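Local coordinates for regulating synaptic membrane exocytosis protein 2 (Rattus norvegicus, PDB 2BWQ), which probably helps to organise neurotransmitter release at the synapse as a Rab3-interacting protein, and is represented here by its C2A domain, at residues A[8-13]-A[119-124]; A[25-30]-A[68-73]; A[40-45]-A[59-64]; A[82-87]-A[112-117]. All coordinates share one frame; numbering follows the deposited sequence.

Contact 1 (A[8-13]-A[119-124]); sequences SIKLWF and LDDEPH
I9 and H124 form an antiparallel hydrogen-bonded pair, their amide nitrogens and carbonyl oxygens joined twice at 2.9 Å, and further along the D121 N bonds to L11 O at 2.9 Å. Between these points the backbones part, and a water accepts from L11 N and lies 2.7 Å from E122 O, to which it can donate. The widening coincides with an Asx turn, in which D120 OD1 takes the E122 N-H from above its carboxylate plane. Past D121, a second water bridges F13 N and L119 O. Of the side chains, K10 and D121 run alongside each other and end in a salt bridge, NZ to OD1 2.8 Å, which reaches the oxygen on its syn side, 31° out of plane. K10 CG stands anti to the backbone N (chi1 176°), and bends at chi3 and chi4 turn NZ to D121 OD1. The W12 side chain lies against D121 as well, with CD1 3.8 Å from D121 CB. Apolar contacts come from L119, whose CD2 meets L11 CB at 3.7 Å while its CD1 approaches F13 CB at 4.2 Å. In this four-stranded sheet of the C2 beta sandwich, strand 6-14 lies between strands 123-127 and 19-28, and I9 and L11 pack on strand 88-95 of the other sheet.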
# COMPACT_ATOMS: atom_id res chain seq x y z
N SER A 8 4.40 -6.14 1.13
CA SER A 8 3.46 -7.26 1.14
C SER A 8 2.09 -6.75 1.41
O SER A 8 1.83 -6.10 2.42
CB SER A 8 3.90 -8.24 2.20
OG SER A 8 2.94 -9.30 2.28
N ILE A 9 1.18 -7.02 0.45
CA ILE A 9 -0.19 -6.45 0.46
C ILE A 9 -1.15 -7.59 0.14
O ILE A 9 -0.85 -8.44 -0.72
CB ILE A 9 -0.30 -5.42 -0.70
CG1 ILE A 9 0.67 -4.26 -0.48
CG2 ILE A 9 -1.73 -4.83 -0.75
CD1 ILE A 9 0.82 -3.33 -1.70
N LYS A 10 -2.28 -7.64 0.84
CA LYS A 10 -3.35 -8.62 0.58
C LYS A 10 -4.59 -7.87 0.20
O LYS A 10 -5.01 -6.89 0.89
CB LYS A 10 -3.57 -9.43 1.87
CG LYS A 10 -4.74 -10.46 1.81
CD LYS A 10 -4.68 -11.34 3.06
CE LYS A 10 -5.36 -10.85 4.28
NZ LYS A 10 -6.82 -10.77 4.18
N LEU A 11 -5.24 -8.27 -0.89
CA LEU A 11 -6.43 -7.59 -1.43
C LEU A 11 -7.60 -8.55 -1.51
O LEU A 11 -7.42 -9.68 -1.96
CB LEU A 11 -6.13 -7.08 -2.84
CG LEU A 11 -4.95 -6.13 -3.01
CD1 LEU A 11 -4.72 -5.79 -4.46
CD2 LEU A 11 -5.20 -4.80 -2.23
N TRP A 12 -8.79 -8.04 -1.21
CA TRP A 12 -9.96 -8.85 -1.43
C TRP A 12 -11.16 -7.93 -1.62
O TRP A 12 -11.33 -6.99 -0.85
CB TRP A 12 -10.18 -9.77 -0.22
CG TRP A 12 -11.39 -10.65 -0.35
CD1 TRP A 12 -11.62 -11.66 -1.30
CD2 TRP A 12 -12.51 -10.56 0.46
NE1 TRP A 12 -12.90 -12.15 -1.08
CE2 TRP A 12 -13.46 -11.50 -0.03
CE3 TRP A 12 -12.83 -9.77 1.55
CZ2 TRP A 12 -14.71 -11.64 0.58
CZ3 TRP A 12 -14.07 -9.89 2.13
CH2 TRP A 12 -14.99 -10.81 1.64
N PHE A 13 -12.01 -8.32 -2.54
CA PHE A 13 -13.28 -7.60 -2.74
C PHE A 13 -14.46 -8.43 -2.25
O PHE A 13 -14.58 -9.59 -2.63
CB PHE A 13 -13.42 -7.26 -4.22
CG PHE A 13 -14.74 -6.60 -4.55
CD1 PHE A 13 -15.09 -5.36 -3.99
CD2 PHE A 13 -15.66 -7.21 -5.43
CE1 PHE A 13 -16.30 -4.76 -4.24
CE2 PHE A 13 -16.90 -6.59 -5.70
CZ PHE A 13 -17.18 -5.35 -5.11
N LEU A 119 -7.18 -10.04 -6.53
CA LEU A 119 -8.20 -9.98 -5.47
C LEU A 119 -8.48 -11.36 -4.91
O LEU A 119 -9.65 -11.78 -4.86
CB LEU A 119 -9.47 -9.35 -6.07
CG LEU A 119 -9.21 -7.93 -6.59
CD1 LEU A 119 -10.49 -7.37 -7.21
CD2 LEU A 119 -8.77 -6.99 -5.50
N ASP A 120 -7.44 -12.04 -4.49
CA ASP A 120 -7.51 -13.45 -4.12
C ASP A 120 -7.39 -13.63 -2.62
O ASP A 120 -7.38 -14.75 -2.16
CB ASP A 120 -6.39 -14.20 -4.85
CG ASP A 120 -4.99 -13.68 -4.51
OD1 ASP A 120 -4.86 -12.78 -3.64
OD2 ASP A 120 -4.00 -14.23 -5.05
N ASP A 121 -7.44 -12.54 -1.85
CA ASP A 121 -7.29 -12.61 -0.38
C ASP A 121 -6.02 -13.28 0.08
O ASP A 121 -6.04 -13.85 1.20
CB ASP A 121 -8.53 -13.26 0.28
CG ASP A 121 -8.63 -12.91 1.71
OD1 ASP A 121 -8.35 -11.75 2.09
OD2 ASP A 121 -8.96 -13.79 2.56
N GLU A 122 -4.98 -13.29 -0.74
CA GLU A 122 -3.68 -13.78 -0.35
C GLU A 122 -2.65 -12.67 -0.28
O GLU A 122 -2.71 -11.76 -1.09
CB GLU A 122 -3.16 -14.83 -1.35
CG GLU A 122 -4.00 -16.14 -1.37
CD GLU A 122 -3.78 -17.08 -0.18
OE1 GLU A 122 -3.05 -16.73 0.75
OE2 GLU A 122 -4.33 -18.25 -0.22
N PRO A 123 -1.64 -12.74 0.55
CA PRO A 123 -0.56 -11.78 0.51
C PRO A 123 0.34 -11.99 -0.73
O PRO A 123 0.59 -13.14 -1.12
CB PRO A 123 0.25 -12.09 1.80
CG PRO A 123 -0.06 -13.53 2.03
CD PRO A 123 -1.43 -13.82 1.54
N HIS A 124 0.74 -10.85 -1.30
CA HIS A 124 1.70 -10.87 -2.39
C HIS A 124 2.70 -9.75 -2.19
O HIS A 124 2.36 -8.71 -1.63
CB HIS A 124 0.94 -10.65 -3.71
CG HIS A 124 0.09 -11.82 -4.10
ND1 HIS A 124 -1.28 -11.89 -4.09
CD2 HIS A 124 0.53 -13.04 -4.48
CE1 HIS A 124 -1.66 -13.11 -4.48
NE2 HIS A 124 -0.57 -13.82 -4.69
O HOH W 1 -4.10 -10.08 -2.72
O HOH W 2 -12.24 -10.51 -4.46

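Contact 2 (A[25-30]-A[68-73])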
# COMPACT_ATOMS: atom_id res chain seq x y z
N LEU A 25 0.78 -5.46 5.01
CA LEU A 25 1.39 -6.33 6.01
C LEU A 25 2.67 -5.63 6.46
O LEU A 25 2.73 -5.11 7.53
CB LEU A 25 1.71 -7.73 5.44
CG LEU A 25 0.45 -8.59 5.33
CD1 LEU A 25 -0.33 -8.35 4.05
CD2 LEU A 25 0.83 -10.04 5.43
N GLY A 26 3.67 -5.61 5.61
CA GLY A 26 5.03 -5.16 5.95
C GLY A 26 5.83 -4.94 4.72
O GLY A 26 5.34 -5.16 3.61
N ALA A 27 7.05 -4.47 4.91
CA ALA A 27 7.98 -4.27 3.80
C ALA A 27 9.30 -4.94 4.13
O ALA A 27 9.57 -5.19 5.31
CB ALA A 27 8.21 -2.76 3.60
N LYS A 28 10.02 -5.29 3.10
CA LYS A 28 11.38 -5.82 3.32
C LYS A 28 12.32 -5.13 2.39
O LYS A 28 11.94 -4.50 1.38
CB LYS A 28 11.40 -7.32 3.03
CG LYS A 28 11.11 -7.69 1.60
CD LYS A 28 11.21 -9.20 1.35
CE LYS A 28 10.86 -9.58 -0.08
NZ LYS A 28 10.95 -11.06 -0.24
N ASP A 29 13.61 -5.30 2.77
CA ASP A 29 14.75 -4.83 1.96
C ASP A 29 14.71 -3.31 1.66
O ASP A 29 15.11 -2.86 0.58
CB ASP A 29 14.87 -5.65 0.66
CG ASP A 29 15.08 -7.14 0.89
OD1 ASP A 29 15.63 -7.57 1.96
OD2 ASP A 29 14.74 -7.98 0.01
N LEU A 30 14.17 -2.50 2.60
CA LEU A 30 14.17 -1.02 2.38
C LEU A 30 15.62 -0.53 2.35
O LEU A 30 16.45 -1.08 3.08
CB LEU A 30 13.41 -0.27 3.48
CG LEU A 30 11.90 -0.61 3.58
CD1 LEU A 30 11.14 0.31 4.58
CD2 LEU A 30 11.24 -0.67 2.13
N PRO A 68 9.73 -3.00 8.23
CA PRO A 68 8.56 -2.64 9.06
C PRO A 68 7.45 -3.65 8.92
O PRO A 68 7.23 -4.19 7.83
CB PRO A 68 8.11 -1.30 8.44
CG PRO A 68 8.58 -1.41 6.99
CD PRO A 68 9.95 -2.03 7.13
N LYS A 69 6.70 -3.83 9.99
CA LYS A 69 5.53 -4.72 10.00
C LYS A 69 4.41 -3.88 10.56
O LYS A 69 4.39 -3.49 11.72
CB LYS A 69 5.77 -5.94 10.89
CG LYS A 69 6.89 -6.73 10.30
CD LYS A 69 7.43 -7.77 11.22
CE LYS A 69 8.49 -8.60 10.46
NZ LYS A 69 9.74 -7.80 10.16
N TRP A 70 3.46 -3.56 9.72
CA TRP A 70 2.31 -2.80 10.16
C TRP A 70 1.10 -3.65 10.45
O TRP A 70 0.38 -3.39 11.40
CB TRP A 70 1.91 -1.76 9.07
CG TRP A 70 2.98 -0.74 8.73
CD1 TRP A 70 3.30 0.42 9.43
CD2 TRP A 70 3.84 -0.79 7.60
NE1 TRP A 70 4.35 1.05 8.78
CE2 TRP A 70 4.67 0.36 7.63
CE3 TRP A 70 4.00 -1.72 6.55
CZ2 TRP A 70 5.63 0.59 6.64
CZ3 TRP A 70 4.93 -1.45 5.54
CH2 TRP A 70 5.73 -0.28 5.59
N ASN A 71 0.83 -4.62 9.57
CA ASN A 71 -0.35 -5.51 9.73
C ASN A 71 -1.65 -4.75 9.95
O ASN A 71 -2.40 -5.06 10.87
CB ASN A 71 -0.10 -6.53 10.86
CG ASN A 71 1.14 -7.32 10.61
OD1 ASN A 71 1.31 -7.81 9.51
ND2 ASN A 71 2.05 -7.36 11.59
N GLN A 72 -1.93 -3.78 9.07
CA GLN A 72 -3.13 -2.95 9.17
C GLN A 72 -4.07 -3.25 8.01
O GLN A 72 -3.61 -3.39 6.87
CB GLN A 72 -2.73 -1.49 9.19
CG GLN A 72 -2.14 -1.07 10.56
CD GLN A 72 -1.81 0.41 10.62
OE1 GLN A 72 -0.64 0.79 10.65
NE2 GLN A 72 -2.84 1.24 10.69
N THR A 73 -5.36 -3.31 8.31
CA THR A 73 -6.39 -3.56 7.30
C THR A 73 -7.23 -2.33 7.14
O THR A 73 -7.80 -1.78 8.09
CB THR A 73 -7.22 -4.70 7.74
OG1 THR A 73 -6.43 -5.91 7.71
CG2 THR A 73 -8.42 -4.96 6.77
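G26 and K69 face each other as a non-hydrogen-bonded antiparallel pair, CA to CA 4.1 Å, beside a G1 beta bulge at which N71 and Q72 both oppose I24. N71 has the positive phi (51°) expected of the first bulge residue. Among the hydrogen bonds, L25 O accepts two, from N71 N at 2.8 Å on a lone pair in the carbonyl plane and from W70 N nearly along the C=O axis, the latter bond being more bent. On the other side of G26, A27 N donates to P68 O. Glycine suits this position, since a CB on G26 would collide with P68 O.

The apolar contacts centre on the W70 indole, which lies against strand 25-28 with CE3 3.6 Å from G26 CA and its six-membered ring near A27 CB. P68 CB rests on one face of that indole, toward the rim. With an alanine at W70, P68 CB is likely to lose this surface and a gap to open beside G26 and A27, facing L7, V43 and L93 in the sandwich core. P68 is held from its far end too: CG lies 3.7 Å from A27 CB, and CD lies 3.7 Å from L30 CD1.

Contact 3 (A[40-45]-A[59-64])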
# COMPACT_ATOMS: atom_id res chain seq x y z
N ASN A 40 12.08 5.51 9.11
CA ASN A 40 10.85 5.55 9.89
C ASN A 40 9.70 5.45 8.93
O ASN A 40 9.13 6.47 8.50
CB ASN A 40 10.69 6.87 10.68
CG ASN A 40 11.85 7.12 11.61
OD1 ASN A 40 12.34 6.22 12.34
ND2 ASN A 40 12.31 8.39 11.61
N PRO A 41 9.42 4.23 8.47
CA PRO A 41 8.51 4.10 7.31
C PRO A 41 7.00 4.09 7.62
O PRO A 41 6.57 3.53 8.66
CB PRO A 41 8.98 2.80 6.64
CG PRO A 41 9.52 1.98 7.81
CD PRO A 41 10.02 2.95 8.85
N TYR A 42 6.24 4.67 6.69
CA TYR A 42 4.77 4.51 6.68
C TYR A 42 4.33 4.38 5.26
O TYR A 42 5.00 4.80 4.35
CB TYR A 42 4.03 5.63 7.43
CG TYR A 42 4.13 6.98 6.74
CD1 TYR A 42 3.13 7.38 5.81
CD2 TYR A 42 5.13 7.90 7.11
CE1 TYR A 42 3.17 8.64 5.21
CE2 TYR A 42 5.19 9.16 6.48
CZ TYR A 42 4.17 9.50 5.58
OH TYR A 42 4.19 10.77 5.01
N VAL A 43 3.12 3.82 5.12
CA VAL A 43 2.47 3.68 3.82
C VAL A 43 1.22 4.52 3.77
O VAL A 43 0.49 4.58 4.73
CB VAL A 43 2.08 2.21 3.58
CG1 VAL A 43 1.33 2.05 2.27
CG2 VAL A 43 3.34 1.35 3.44
N LYS A 44 1.03 5.22 2.66
CA LYS A 44 -0.20 5.97 2.34
C LYS A 44 -0.88 5.31 1.16
O LYS A 44 -0.21 4.85 0.22
CB LYS A 44 0.19 7.41 1.96
CG LYS A 44 -1.00 8.28 1.70
CD LYS A 44 -0.58 9.78 1.71
CE LYS A 44 0.37 10.11 0.56
NZ LYS A 44 0.78 11.55 0.57
N ILE A 45 -2.20 5.21 1.27
CA ILE A 45 -2.97 4.66 0.16
C ILE A 45 -4.07 5.59 -0.23
O ILE A 45 -4.83 6.06 0.65
CB ILE A 45 -3.52 3.29 0.46
CG1 ILE A 45 -2.37 2.36 0.87
CG2 ILE A 45 -4.26 2.74 -0.78
CD1 ILE A 45 -2.60 0.76 0.95
N THR A 59 -0.84 3.91 7.17
CA THR A 59 -0.36 3.13 8.33
C THR A 59 0.24 4.04 9.39
O THR A 59 0.59 5.20 9.13
CB THR A 59 0.71 2.10 7.93
OG1 THR A 59 1.90 2.78 7.52
CG2 THR A 59 0.26 1.14 6.80
N LYS A 60 0.41 3.46 10.56
CA LYS A 60 1.31 4.06 11.56
C LYS A 60 2.76 4.06 11.03
O LYS A 60 3.10 3.40 10.03
CB LYS A 60 1.23 3.32 12.89
CG LYS A 60 -0.15 3.43 13.51
CD LYS A 60 -0.24 2.62 14.82
CE LYS A 60 -1.67 2.67 15.42
NZ LYS A 60 -1.81 1.71 16.57
N THR A 61 3.60 4.84 11.69
CA THR A 61 5.01 4.96 11.29
C THR A 61 5.86 4.10 12.22
O THR A 61 5.82 4.28 13.42
CB THR A 61 5.49 6.43 11.36
OG1 THR A 61 4.72 7.24 10.44
CG2 THR A 61 6.94 6.58 10.91
N VAL A 62 6.57 3.14 11.70
CA VAL A 62 7.47 2.32 12.54
C VAL A 62 8.78 3.07 12.74
O VAL A 62 9.26 3.71 11.79
CB VAL A 62 7.72 0.93 11.91
CG1 VAL A 62 8.65 0.12 12.78
CG2 VAL A 62 6.39 0.23 11.69
N LYS A 63 9.32 3.03 13.94
CA LYS A 63 10.58 3.72 14.21
C LYS A 63 11.80 2.84 13.88
O LYS A 63 11.85 1.67 14.28
CB LYS A 63 10.75 4.11 15.70
CG LYS A 63 9.62 4.62 16.48
CD LYS A 63 10.15 5.11 17.86
CE LYS A 63 9.01 5.20 18.92
NZ LYS A 63 8.94 6.49 19.73
N LYS A 64 12.73 3.40 13.13
CA LYS A 64 14.10 2.85 12.99
C LYS A 64 14.13 1.40 12.51
O LYS A 64 14.52 0.46 13.25
CB LYS A 64 14.92 3.02 14.31
CG LYS A 64 15.14 4.48 14.67
CD LYS A 64 15.92 4.60 16.04
CE LYS A 64 16.18 6.06 16.39
NZ LYS A 64 16.80 6.18 17.77
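V43 and T59 meet at the edge of the C2 beta sandwich, where segment 59-64 runs antiparallel to residues 40-43, 159° between their end-to-end directions. T59 N donates to V43 O, and in return V43 N bonds not to a carbonyl but to T59 OG1, 2.9 Å away and almost straight at 175°. The hydroxyl gets there because OG1 sits in the crowded position between backbone N and carbonyl carbon (chi1 68°), and it donates its own hydrogen bond to K60 O. A valine here would probably leave V43 N without its acceptor and K60 O without that donor. Next to it the T61 branches split: OG1 crosses Y42 at an oblique slant, 3.4 Å from CD2, and CG2 touches N40 O at 3.3 Å. V62 N then bonds to P41 O at 3.1 Å. N40 precedes the Pro-Tyr-Val-Lys run found in many C2 domains; calcium-binding relatives such as synaptotagmin usually have an aspartate ligand in its place, so asparagine is consistent with weak or absent calcium binding at this site. Its amide is instead fixed at both ends: ND2 bonds to Q96 O, and OD1 takes K64 N in the carbonyl plane at 3.0 Å.

Contact 4 (A[82-87]-A[112-117]); sequences REFRER and IELETA. With SO4 (sulfate ion), chain B; SO4 (sulfate ion), chain C.
At one end of the C2 beta sandwich the F84 ring packs on L114, whose CB lies 3.9 Å from F84 CG, and F13 meets F84 edge-to-face. R85 and E115 run side by side with guanidinium and carboxylate planes 58° apart, and their salt bridge, NE to OE2 at 3.1 Å, is a weak, bent hydrogen bond. E83 CB lies over the face of the R87 guanidinium, while R87 NH1 bonds to E86 O in the plane of that group. The R82 guanidinium has two sulfates at its edge, probably from the crystallisation liquor. R82 N donates to O1 of the chain B ion at 2.7 Å, and R82 NE also bonds that ion; R82 NH1 reaches O2 of the chain C ion at 2.8 Å. R81 N bonds sulfate too, which shows only that the anion was accommodated here in the crystal. E83, F84 and R85 lie on a 3-10 segment that includes 82-85, and L114 and E115 on 114-115. Across the two turns, the backbones join directly through L114 N to R87 O, 3.0 Å and nearly straight (170°). A water lies 2.7 Å from F84 O and close to E113 OE1, positioned to donate, and accepts from E115 N at 3.0 Å.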
# COMPACT_ATOMS: atom_id res chain seq x y z
N ARG A 82 -18.53 -3.03 -10.98
CA ARG A 82 -18.62 -2.34 -12.27
C ARG A 82 -17.65 -1.15 -12.40
O ARG A 82 -17.47 -0.58 -13.49
CB ARG A 82 -20.05 -1.88 -12.53
CG ARG A 82 -20.47 -0.77 -11.63
CD ARG A 82 -21.94 -0.39 -11.71
NE ARG A 82 -22.77 -1.49 -11.22
CZ ARG A 82 -23.92 -1.86 -11.79
NH1 ARG A 82 -24.26 -1.34 -12.94
NH2 ARG A 82 -24.65 -2.83 -11.27
N GLU A 83 -17.11 -0.71 -11.27
CA GLU A 83 -16.28 0.48 -11.20
C GLU A 83 -14.81 0.09 -11.39
O GLU A 83 -13.96 0.97 -11.47
CB GLU A 83 -16.38 1.10 -9.79
CG GLU A 83 -17.75 1.74 -9.48
CD GLU A 83 -17.94 2.10 -7.99
OE1 GLU A 83 -17.21 1.61 -7.06
OE2 GLU A 83 -18.84 2.94 -7.73
N PHE A 84 -14.49 -1.19 -11.46
CA PHE A 84 -13.05 -1.56 -11.36
C PHE A 84 -12.23 -1.01 -12.52
O PHE A 84 -11.07 -0.69 -12.26
CB PHE A 84 -12.92 -3.07 -11.34
CG PHE A 84 -13.20 -3.70 -9.98
CD1 PHE A 84 -13.69 -2.97 -8.90
CD2 PHE A 84 -13.00 -5.06 -9.85
CE1 PHE A 84 -13.93 -3.64 -7.66
CE2 PHE A 84 -13.28 -5.74 -8.63
CZ PHE A 84 -13.73 -5.00 -7.57
N ARG A 85 -12.77 -0.87 -13.73
CA ARG A 85 -11.96 -0.33 -14.85
C ARG A 85 -11.55 1.10 -14.65
O ARG A 85 -10.64 1.59 -15.32
CB ARG A 85 -12.68 -0.48 -16.20
CG ARG A 85 -12.67 -1.90 -16.72
CD ARG A 85 -13.22 -2.03 -18.16
NE ARG A 85 -13.58 -3.41 -18.52
CZ ARG A 85 -14.80 -3.82 -18.87
NH1 ARG A 85 -15.82 -2.96 -18.94
NH2 ARG A 85 -15.00 -5.10 -19.17
N GLU A 86 -12.22 1.76 -13.72
CA GLU A 86 -12.03 3.17 -13.43
C GLU A 86 -11.48 3.42 -12.02
O GLU A 86 -11.67 4.51 -11.46
CB GLU A 86 -13.36 3.92 -13.60
CG GLU A 86 -13.95 3.90 -15.03
CD GLU A 86 -13.04 4.48 -16.12
OE1 GLU A 86 -11.99 5.12 -15.82
OE2 GLU A 86 -13.36 4.31 -17.31
N ARG A 87 -10.89 2.40 -11.39
CA ARG A 87 -10.37 2.58 -10.00
C ARG A 87 -8.97 2.01 -9.93
O ARG A 87 -8.65 1.01 -10.62
CB ARG A 87 -11.21 1.80 -8.95
CG ARG A 87 -12.65 2.28 -8.91
CD ARG A 87 -12.68 3.66 -8.35
NE ARG A 87 -14.02 4.05 -7.96
CZ ARG A 87 -14.79 4.75 -8.76
NH1 ARG A 87 -14.34 5.13 -9.97
NH2 ARG A 87 -16.02 5.08 -8.38
N ILE A 112 -1.91 -0.00 -8.39
CA ILE A 112 -2.59 -1.26 -8.76
C ILE A 112 -3.92 -0.91 -9.38
O ILE A 112 -4.81 -0.39 -8.71
CB ILE A 112 -2.79 -2.14 -7.50
CG1 ILE A 112 -1.43 -2.56 -6.92
CG2 ILE A 112 -3.64 -3.41 -7.86
CD1 ILE A 112 -1.57 -3.38 -5.65
N GLU A 113 -4.08 -1.19 -10.64
CA GLU A 113 -5.37 -1.06 -11.34
C GLU A 113 -6.34 -2.13 -10.83
O GLU A 113 -5.97 -3.33 -10.84
CB GLU A 113 -5.20 -1.22 -12.87
CG GLU A 113 -4.42 -0.04 -13.46
CD GLU A 113 -5.26 1.18 -13.63
OE1 GLU A 113 -6.47 1.22 -13.36
OE2 GLU A 113 -4.65 2.18 -14.05
N LEU A 114 -7.53 -1.75 -10.39
CA LEU A 114 -8.45 -2.76 -9.84
C LEU A 114 -8.82 -3.83 -10.84
O LEU A 114 -8.98 -4.99 -10.42
CB LEU A 114 -9.72 -2.13 -9.27
CG LEU A 114 -9.67 -1.82 -7.77
CD1 LEU A 114 -9.62 -3.19 -7.03
CD2 LEU A 114 -8.49 -0.94 -7.39
N GLU A 115 -8.95 -3.49 -12.13
CA GLU A 115 -9.51 -4.44 -13.09
C GLU A 115 -8.65 -5.68 -13.22
O GLU A 115 -9.20 -6.71 -13.59
CB GLU A 115 -9.64 -3.76 -14.45
CG GLU A 115 -10.25 -4.61 -15.57
CD GLU A 115 -11.76 -4.85 -15.46
OE1 GLU A 115 -12.44 -4.49 -14.45
OE2 GLU A 115 -12.32 -5.41 -16.44
N THR A 116 -7.37 -5.59 -12.96
CA THR A 116 -6.57 -6.79 -13.03
C THR A 116 -5.88 -7.14 -11.74
O THR A 116 -4.91 -7.89 -11.74
CB THR A 116 -5.53 -6.68 -14.18
OG1 THR A 116 -4.80 -5.47 -14.01
CG2 THR A 116 -6.25 -6.71 -15.60
N ALA A 117 -6.29 -6.53 -10.64
CA ALA A 117 -5.66 -6.76 -9.36
C ALA A 117 -5.84 -8.21 -8.90
O ALA A 117 -6.81 -8.92 -9.26
CB ALA A 117 -6.33 -5.85 -8.31
S SO4 B . -21.79 -4.13 -8.83
O1 SO4 B . -20.98 -3.70 -10.00
O2 SO4 B . -22.38 -5.42 -9.09
O3 SO4 B . -21.00 -4.23 -7.61
O4 SO4 B . -22.90 -3.17 -8.61
S SO4 C . -23.52 0.56 -15.87
O1 SO4 C . -22.58 0.43 -17.02
O2 SO4 C . -22.86 0.49 -14.59
O3 SO4 C . -23.87 2.01 -15.83
O4 SO4 C . -24.66 -0.29 -16.07
O HOH W 3 -8.55 -0.70 -13.26

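Contact 1 encloses the other three along the chain: contact 3 is nested inside contact 2, and contact 4 opens only after contact 2 has closed. Contacts 1 and 2 belong to one four-stranded sheet and touch where S8 bonds to L25 and G26, their centres about 14 Å apart. Contacts 3 and 4 both reach the other sheet, about 26 Å between centres. Contact 2 joins contact 3 through Q72 OE1 to K60 N, their centres about 8 Å apart, and contact 1 meets contact 4 where F13 and L119 pack on F84 in a connecting loop. Contacts 2 and 3 lie on one side of the chain's centre, and contact 4 on the opposite side.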